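Local coordinates for protein Aac(6')-ib (Escherichia coli, PDB 2BUE) that probably transfers an acetyl group from acetyl-CoA to the 6'-amino group of aminoglycoside antibiotics, conferring resistance to them, at residues L121-A124 with S125-G128. The protein carries 2 engineered substitutions. Sequence-based numbering, arbitrary orientation.
Sequences LANA and SQLG. With COA (coenzyme A), chain B.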
# COMPACT_ATOMS: atom_id res chain seq x y z
N LEU A 121 -6.37 6.85 0.24
CA LEU A 121 -6.80 7.99 1.05
C LEU A 121 -8.32 7.95 1.21
O LEU A 121 -9.08 7.82 0.23
CB LEU A 121 -6.39 9.31 0.37
CG LEU A 121 -4.89 9.63 0.35
CD1 LEU A 121 -4.67 11.00 -0.37
CD2 LEU A 121 -4.34 9.63 1.78
N ALA A 122 -8.76 8.10 2.45
CA ALA A 122 -10.17 7.95 2.82
C ALA A 122 -11.12 8.99 2.21
O ALA A 122 -12.27 8.67 1.91
CB ALA A 122 -10.29 7.98 4.34
N ASN A 123 -10.64 10.23 2.05
CA ASN A 123 -11.51 11.39 1.78
C ASN A 123 -11.32 11.97 0.38
O ASN A 123 -10.23 12.41 0.03
CB ASN A 123 -11.28 12.47 2.83
CG ASN A 123 -11.64 12.00 4.25
OD1 ASN A 123 -12.72 11.45 4.47
ND2 ASN A 123 -10.73 12.18 5.18
N ALA A 124 -12.39 11.95 -0.42
CA ALA A 124 -12.33 12.47 -1.78
C ALA A 124 -11.76 13.88 -1.81
O ALA A 124 -11.00 14.24 -2.71
CB ALA A 124 -13.71 12.44 -2.42
N SER A 125 -12.11 14.66 -0.79
CA SER A 125 -11.71 16.08 -0.70
C SER A 125 -10.20 16.27 -0.54
O SER A 125 -9.67 17.37 -0.78
CB SER A 125 -12.46 16.79 0.42
OG SER A 125 -12.07 16.33 1.70
N GLN A 126 -9.51 15.20 -0.13
CA GLN A 126 -8.08 15.29 0.18
C GLN A 126 -7.18 14.68 -0.89
O GLN A 126 -5.98 14.56 -0.66
CB GLN A 126 -7.80 14.65 1.56
CG GLN A 126 -8.41 15.39 2.75
CD GLN A 126 -8.16 14.72 4.10
OE1 GLN A 126 -8.37 13.51 4.27
NE2 GLN A 126 -7.71 15.50 5.08
N LEU A 127 -7.75 14.32 -2.05
CA LEU A 127 -6.98 13.74 -3.16
C LEU A 127 -6.26 14.81 -3.96
O LEU A 127 -6.73 15.95 -4.03
CB LEU A 127 -7.88 12.95 -4.12
CG LEU A 127 -8.72 11.80 -3.55
CD1 LEU A 127 -9.63 11.15 -4.59
CD2 LEU A 127 -7.82 10.74 -2.88
N GLY A 128 -5.12 14.45 -4.55
CA GLY A 128 -4.35 15.35 -5.43
C GLY A 128 -3.74 16.57 -4.76
O GLY A 128 -3.49 17.59 -5.42
N1A COA B . -3.97 11.32 -13.91
C2A COA B . -2.64 11.40 -13.96
N3A COA B . -1.96 12.06 -13.03
C4A COA B . -2.61 12.66 -12.02
C5A COA B . -3.99 12.61 -11.95
C6A COA B . -4.68 11.91 -12.93
N6A COA B . -6.01 11.83 -12.88
N7A COA B . -4.38 13.28 -10.87
C8A COA B . -3.29 13.76 -10.28
N9A COA B . -2.22 13.39 -10.99
C1B COA B . -0.82 13.68 -10.67
C2B COA B . -0.84 14.89 -9.77
O2B COA B . -0.69 16.06 -10.58
C3B COA B . 0.35 14.62 -8.86
O3B COA B . 1.56 14.86 -9.58
P3B COA B . 2.26 16.30 -9.54
O7A COA B . 3.70 16.05 -10.25
O8A COA B . 2.56 16.64 -8.00
O9A COA B . 1.45 17.34 -10.23
C4B COA B . 0.25 13.10 -8.64
O4B COA B . -0.43 12.57 -9.80
C5B COA B . -0.40 12.55 -7.37
O5B COA B . 0.35 12.86 -6.19
P1A COA B . -0.47 13.12 -4.81
O1A COA B . 0.45 12.94 -3.62
O2A COA B . -1.30 14.35 -4.85
O3A COA B . -1.45 11.86 -4.86
P2A COA B . -2.72 11.67 -3.85
O4A COA B . -2.50 12.48 -2.64
O5A COA B . -4.00 11.75 -4.61
O6A COA B . -2.48 10.11 -3.47
CBP COA B . -3.41 7.94 -4.06
CCP COA B . -2.44 9.06 -4.48
CDP COA B . -3.39 6.86 -5.17
CEP COA B . -2.93 7.35 -2.72
CAP COA B . -4.85 8.54 -3.91
OAP COA B . -5.19 9.35 -5.05
C9P COA B . -5.93 7.46 -3.65
O9P COA B . -5.99 6.90 -2.56
N8P COA B . -6.77 7.21 -4.69
C7P COA B . -7.86 6.21 -4.62
C6P COA B . -7.31 4.80 -4.27
C5P COA B . -6.08 4.37 -5.11
O5P COA B . -5.99 4.66 -6.31
N4P COA B . -5.15 3.66 -4.45
C3P COA B . -3.92 3.22 -5.14
C2P COA B . -4.07 1.87 -5.84
S1P COA B . -2.47 1.27 -6.55
O HOH W 1 -8.01 11.13 2.98
O HOH W 2 -9.75 16.36 -4.23
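Leu121 and Leu127 meet beside coenzyme A, CD2 of Leu127 against CB of Leu121 at 3.8 Å. This is the tight part, backed by Leu131 and Leu135 of helix 131-144, which pack on Leu121. With CG of Leu127 anti to its carbonyl carbon (chi1 -57°) and chi2 at 177°, the same CD2 branch also lies near the OAP hydroxyl of coenzyme A. Between the leucines the chain makes a short 3-10 turn, in which Gln126 N donates to Asn123 O at 2.9 Å and a longer, weak bond runs from Leu127 N to Ala124 O.

On the looser outer side, Asn123 and Gln126 lie side by side. Asn123 ND2 gives Gln126 OE1 a nearly straight bond of 2.9 Å, in plane with its own amide but arriving well above the plane of the glutamine carbonyl. A water that accepts from Asn123 N donates to the same OE1, so two bonds grip this oxygen.

Two backbone amides bind coenzyme A: Leu121 N meets the pantetheine carbonyl O9P at 2.8 Å, and Gly128 N the pyrophosphate oxygen O5A at 2.9 Å. Neutral N-H groups thus help hold both parts, consistent with Gly128 opening the glycine-rich pyrophosphate-binding loop of GNAT enzymes.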